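PDB 2QAS: stringent starvation protein B from Caulobacter vibrioides, which probably acts as an adaptor that delivers ssrA-tagged proteins to ClpX for degradation by the ClpXP protease. Local coordinates for residues A[10-13]-A[14-18]. Residues are numbered along the deposited sequence; the frame is centred on the assembly and turned at random.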
loop_
_atom_site.group_PDB
_atom_site.type_symbol
_atom_site.label_atom_id
_atom_site.label_comp_id
_atom_site.label_asym_id
_atom_site.label_seq_id
_atom_site.Cartn_x
_atom_site.Cartn_y
_atom_site.Cartn_z
ATOM N N PRO A 10 1.091 4.994 -23.251
ATOM C CA PRO A 10 2.203 4.035 -23.280
ATOM C C PRO A 10 1.952 2.792 -22.409
ATOM O O PRO A 10 1.456 2.903 -21.282
ATOM C CB PRO A 10 3.369 4.870 -22.769
ATOM C CG PRO A 10 2.715 5.671 -21.682
ATOM C CD PRO A 10 1.364 6.071 -22.276
ATOM N N GLU A 11 2.287 1.616 -22.937
ATOM C CA GLU A 11 2.115 0.368 -22.196
ATOM C C GLU A 11 3.001 0.417 -20.945
ATOM O O GLU A 11 4.205 0.675 -21.035
ATOM C CB GLU A 11 2.512 -0.837 -23.061
ATOM C CG GLU A 11 1.738 -0.981 -24.377
ATOM C CD GLU A 11 2.156 0.033 -25.440
ATOM O OE1 GLU A 11 3.355 0.072 -25.794
ATOM O OE2 GLU A 11 1.286 0.788 -25.928
ATOM N N ASP A 12 2.397 0.165 -19.785
ATOM C CA ASP A 12 3.102 0.194 -18.500
ATOM C C ASP A 12 3.696 -1.170 -18.141
ATOM O O ASP A 12 2.991 -2.049 -17.652
ATOM C CB ASP A 12 2.127 0.624 -17.399
ATOM C CG ASP A 12 2.828 1.132 -16.157
ATOM O OD1 ASP A 12 3.915 0.610 -15.832
ATOM O OD2 ASP A 12 2.280 2.046 -15.504
ATOM N N LEU A 13 4.993 -1.341 -18.369
ATOM C CA LEU A 13 5.648 -2.606 -18.066
ATOM C C LEU A 13 5.926 -2.723 -16.571
ATOM O O LEU A 13 6.327 -3.779 -16.079
ATOM C CB LEU A 13 6.962 -2.729 -18.846
ATOM C CG LEU A 13 6.955 -2.348 -20.331
ATOM C CD1 LEU A 13 8.266 -2.779 -20.975
ATOM C CD2 LEU A 13 5.780 -3.009 -21.036
ATOM N N MET A 14 5.719 -1.628 -15.851
ATOM C CA MET A 14 5.933 -1.624 -14.410
ATOM C C MET A 14 4.630 -1.958 -13.681
ATOM O O MET A 14 4.642 -2.322 -12.504
ATOM C CB MET A 14 6.429 -0.252 -13.953
ATOM C CG MET A 14 7.798 0.120 -14.458
ATOM S SD MET A 14 9.075 -0.921 -13.748
ATOM C CE MET A 14 9.440 -0.034 -12.211
ATOM N N GLN A 15 3.508 -1.830 -14.389
ATOM C CA GLN A 15 2.198 -2.107 -13.810
ATOM C C GLN A 15 2.063 -1.316 -12.517
ATOM O O GLN A 15 1.749 -1.869 -11.461
ATOM C CB GLN A 15 2.059 -3.595 -13.504
ATOM C CG GLN A 15 2.462 -4.506 -14.644
ATOM C CD GLN A 15 2.352 -5.971 -14.261
ATOM O OE1 GLN A 15 1.256 -6.469 -13.985
ATOM N NE2 GLN A 15 3.489 -6.670 -14.230
ATOM N N TYR A 16 2.311 -0.018 -12.598
ATOM C CA TYR A 16 2.223 0.820 -11.421
ATOM C C TYR A 16 0.827 0.776 -10.832
ATOM O O TYR A 16 0.661 0.684 -9.614
ATOM C CB TYR A 16 2.612 2.263 -11.761
ATOM C CG TYR A 16 4.103 2.455 -11.921
ATOM C CD1 TYR A 16 4.646 2.922 -13.121
ATOM C CD2 TYR A 16 4.975 2.172 -10.867
ATOM C CE1 TYR A 16 6.026 3.104 -13.263
ATOM C CE2 TYR A 16 6.355 2.352 -10.999
ATOM C CZ TYR A 16 6.871 2.819 -12.200
ATOM O OH TYR A 16 8.229 2.999 -12.335
ATOM N N GLU A 17 -0.177 0.825 -11.700
ATOM C CA GLU A 17 -1.555 0.806 -11.237
ATOM C C GLU A 17 -1.909 -0.469 -10.471
ATOM O O GLU A 17 -2.645 -0.428 -9.485
ATOM C CB GLU A 17 -2.519 1.003 -12.410
ATOM C CG GLU A 17 -3.857 1.531 -11.941
ATOM C CD GLU A 17 -3.685 2.535 -10.796
ATOM O OE1 GLU A 17 -2.957 3.546 -10.985
ATOM O OE2 GLU A 17 -4.269 2.300 -9.707
ATOM N N ALA A 18 -1.377 -1.599 -10.923
ATOM C CA ALA A 18 -1.627 -2.861 -10.250
ATOM C C ALA A 18 -0.923 -2.864 -8.897
ATOM O O ALA A 18 -1.494 -3.301 -7.904
ATOM C CB ALA A 18 -1.129 -4.016 -11.097
HETATM O O HOH W 1 -0.351 0.770 -14.884
#
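An Asx turn headed by Asp12 turns the N-terminal arm into helix 16-35. The Asp12 carboxylate points forward along the chain, to the backbone N-H groups of Met14 and Gln15. Asp12 OD1 accepts a hydrogen bond from Met14 N at 2.9 Å, and the donor lies nearly on the CG-OD1 line. Gln15 N adds a weak, more bent bond to Asp12 OD1, also 2.9 Å long. The same N-H makes a second weak bond to Asp12 O at 3.3 Å, which closes a beta turn over Leu13 and Met14. Asp12 reaches these donors because CG stands anti to its own backbone N (chi1 -161°).

Gln15 holds the N-cap position, and Asp12 lies three residues before it. The aspartate charge would probably interact favourably with the helix dipole. Asp12 OD2 accepts a hydrogen bond from a water at 3.0 Å, and that water accepts one from Glu17 N in the first turn. Asp12 OD2 also lies at the edge of the Tyr16 ring, 3.5 Å from Tyr16 CD1, with the carboxylate and ring planes 65° apart. Met14 CB rests over one face of this ring, toward its rim.

The turn is part of the dimer interface. Tyr16 OH is hydrogen-bonded to Asp115 of the second subunit, and the Tyr16 ring stacks with Phe120 of that subunit. Met14 O accepts a hydrogen bond from Lys34 of the second subunit, while Asp12 packs on its His45.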